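Local coordinates for agarase (Pseudoalteromonas fuliginea, PDB 6XJ9), which probably hydrolyses glycosidic bonds of agarose, the red-algal galactan, as a GH50-family agarase of a marine bacterium, at residues S264-A270 / D294-Y300. Sequence-based numbering, arbitrary orientation.
Sequences SRFGGWA and DPDGYLY
Ser264 OG donates to Asp294 OD2 at 2.7 Å, meeting that oxygen nearly along its C-O axis. The same hydroxyl oxygen accepts from Gly268 N, so it is held from both segments; its chi1 of 68°, with OG between the backbone N and the carbonyl carbon, brings it within range of both. At the solvent-accessible end Arg265 grips Asp296 side-on: NE lies 2.9 Å from Asp296 OD2, while NH2 makes a longer bond to Asp296 OD1, each oxygen using its syn lone pair. Guanidinium and carboxylate planes stand 33° apart, so this salt bridge is twisted rather than coplanar. Pro295 lies over one face of the Phe266 ring, its CG 3.7 Å from the ring centroid and only 4° off the normal, a well-centred CH-pi contact; Asp296 OD2 sits at the edge of that ring. One water accepts from Phe266 N and donates to Asp294 OD2 and Asp296 OD2, tying the two carboxylates to the opposing backbone. Further along, Trp269 N donates to Leu299 O at 2.8 Å, and a second water bridges Trp269 O to Leu299 N. Tyr298 lays its ring obliquely against Ser264, CD2 being 3.5 Å from Ser264 CB.

Residues 294-297 form a type I turn in the hairpin connecting strands 289-293 and 299-305, and residues 264-267 make a second type I turn packed against it. Asp294 OD1 accepts from Asp296 N at 2.7 Å, the bond that defines an Asx turn, and also takes a longer bond from Tyr298 N; the two donors arrive from opposite faces of the carboxylate plane.

Beyond this shell, helix 745-763 supplies Tyr759, whose ring lies nearly parallel to that of Trp269 and whose hydroxyl hydrogen-bonds Gly267 O, and Phe763, which touches Trp269 and Leu299.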
loop_
_atom_site.group_PDB
_atom_site.type_symbol
_atom_site.label_atom_id
_atom_site.label_comp_id
_atom_site.label_asym_id
_atom_site.label_seq_id
_atom_site.Cartn_x
_atom_site.Cartn_y
_atom_site.Cartn_z
ATOM N N SER A 264 18.830 11.603 18.991
ATOM C CA SER A 264 19.765 11.462 20.097
ATOM C C SER A 264 19.806 10.002 20.541
ATOM O O SER A 264 18.967 9.206 20.120
ATOM C CB SER A 264 19.430 12.396 21.237
ATOM O OG SER A 264 18.205 12.025 21.866
ATOM N N ARG A 265 20.784 9.657 21.392
ATOM C CA ARG A 265 20.999 8.263 21.761
ATOM C C ARG A 265 19.748 7.664 22.411
ATOM O O ARG A 265 19.476 6.487 22.221
ATOM C CB ARG A 265 22.278 8.071 22.587
ATOM C CG ARG A 265 22.418 8.958 23.817
ATOM C CD ARG A 265 23.741 8.769 24.558
ATOM N NE ARG A 265 23.550 9.216 25.935
ATOM C CZ ARG A 265 24.384 9.022 26.950
ATOM N NH1 ARG A 265 25.526 8.378 26.770
ATOM N NH2 ARG A 265 24.056 9.463 28.153
ATOM N N PHE A 266 18.991 8.484 23.154
ATOM C CA PHE A 266 17.744 8.076 23.786
ATOM C C PHE A 266 16.539 8.310 22.866
ATOM O O PHE A 266 15.402 8.255 23.322
ATOM C CB PHE A 266 17.565 8.768 25.145
ATOM C CG PHE A 266 18.448 8.252 26.253
ATOM C CD1 PHE A 266 18.134 7.089 26.940
ATOM C CD2 PHE A 266 19.586 8.945 26.640
ATOM C CE1 PHE A 266 18.935 6.618 27.974
ATOM C CE2 PHE A 266 20.395 8.467 27.663
ATOM C CZ PHE A 266 20.070 7.308 28.329
ATOM N N GLY A 267 16.775 8.549 21.568
ATOM C CA GLY A 267 15.692 8.673 20.595
ATOM C C GLY A 267 15.010 10.047 20.594
ATOM O O GLY A 267 13.926 10.220 20.033
ATOM N N GLY A 268 15.655 11.047 21.201
ATOM C CA GLY A 268 15.090 12.386 21.180
ATOM C C GLY A 268 15.503 13.202 19.953
ATOM O O GLY A 268 16.202 12.717 19.053
ATOM N N TRP A 269 15.064 14.462 19.963
ATOM C CA TRP A 269 15.179 15.401 18.858
ATOM C C TRP A 269 16.555 16.062 18.902
ATOM O O TRP A 269 16.737 17.064 19.590
ATOM C CB TRP A 269 14.054 16.445 18.956
ATOM C CG TRP A 269 13.938 17.345 17.764
ATOM C CD1 TRP A 269 14.380 17.094 16.495
ATOM C CD2 TRP A 269 13.283 18.623 17.715
ATOM N NE1 TRP A 269 14.065 18.141 15.669
ATOM C CE2 TRP A 269 13.389 19.091 16.388
ATOM C CE3 TRP A 269 12.621 19.415 18.659
ATOM C CZ2 TRP A 269 12.871 20.321 15.989
ATOM C CZ3 TRP A 269 12.108 20.631 18.265
ATOM C CH2 TRP A 269 12.233 21.075 16.948
ATOM N N ALA A 270 17.507 15.486 18.156
ATOM C CA ALA A 270 18.896 15.921 18.195
ATOM C C ALA A 270 19.057 17.367 17.719
ATOM O O ALA A 270 19.943 18.059 18.206
ATOM C CB ALA A 270 19.777 14.973 17.424
ATOM N N ASP A 294 14.317 13.676 27.249
ATOM C CA ASP A 294 15.146 12.496 27.451
ATOM C C ASP A 294 16.199 12.799 28.523
ATOM O O ASP A 294 16.362 13.955 28.914
ATOM C CB ASP A 294 15.666 11.934 26.115
ATOM C CG ASP A 294 16.940 12.569 25.569
ATOM O OD1 ASP A 294 17.624 13.290 26.336
ATOM O OD2 ASP A 294 17.264 12.311 24.383
ATOM N N PRO A 295 16.933 11.784 29.041
ATOM C CA PRO A 295 17.967 12.004 30.055
ATOM C C PRO A 295 19.041 13.054 29.764
ATOM O O PRO A 295 19.611 13.601 30.708
ATOM C CB PRO A 295 18.613 10.621 30.171
ATOM C CG PRO A 295 17.439 9.684 29.932
ATOM C CD PRO A 295 16.715 10.345 28.775
ATOM N N ASP A 296 19.293 13.313 28.469
ATOM C CA ASP A 296 20.313 14.223 27.964
ATOM C C ASP A 296 19.732 15.614 27.694
ATOM O O ASP A 296 20.469 16.536 27.347
ATOM C CB ASP A 296 20.977 13.655 26.702
ATOM C CG ASP A 296 21.732 12.363 26.954
ATOM O OD1 ASP A 296 22.168 12.161 28.108
ATOM O OD2 ASP A 296 21.898 11.577 25.994
ATOM N N GLY A 297 18.415 15.765 27.871
ATOM C CA GLY A 297 17.767 17.071 27.799
ATOM C C GLY A 297 17.167 17.398 26.429
ATOM O O GLY A 297 16.721 18.527 26.205
ATOM N N TYR A 298 17.151 16.422 25.510
ATOM C CA TYR A 298 16.548 16.641 24.205
ATOM C C TYR A 298 15.054 16.346 24.290
ATOM O O TYR A 298 14.652 15.474 25.052
ATOM C CB TYR A 298 17.130 15.680 23.167
ATOM C CG TYR A 298 18.596 15.881 22.907
ATOM C CD1 TYR A 298 19.031 16.906 22.082
ATOM C CD2 TYR A 298 19.547 15.076 23.514
ATOM C CE1 TYR A 298 20.379 17.122 21.850
ATOM C CE2 TYR A 298 20.900 15.270 23.284
ATOM C CZ TYR A 298 21.312 16.294 22.446
ATOM O OH TYR A 298 22.635 16.516 22.218
ATOM N N LEU A 299 14.257 17.027 23.458
ATOM C CA LEU A 299 12.823 16.760 23.401
ATOM C C LEU A 299 12.575 15.328 22.935
ATOM O O LEU A 299 13.367 14.771 22.177
ATOM C CB LEU A 299 12.107 17.770 22.497
ATOM C CG LEU A 299 12.045 19.222 22.977
ATOM C CD1 LEU A 299 10.914 19.945 22.269
ATOM C CD2 LEU A 299 11.867 19.327 24.487
ATOM N N TYR A 300 11.459 14.746 23.392
ATOM C CA TYR A 300 11.190 13.328 23.196
ATOM C C TYR A 300 9.684 13.113 23.164
ATOM O O TYR A 300 8.963 13.659 23.991
ATOM C CB TYR A 300 11.839 12.515 24.320
ATOM C CG TYR A 300 11.663 11.014 24.278
ATOM C CD1 TYR A 300 12.516 10.201 23.544
ATOM C CD2 TYR A 300 10.649 10.402 24.999
ATOM C CE1 TYR A 300 12.344 8.822 23.509
ATOM C CE2 TYR A 300 10.471 9.030 24.983
ATOM C CZ TYR A 300 11.323 8.229 24.241
ATOM O OH TYR A 300 11.147 6.870 24.252
HETATM O O HOH W 1 19.747 11.360 24.168
HETATM O O HOH W 2 15.347 18.638 21.335
#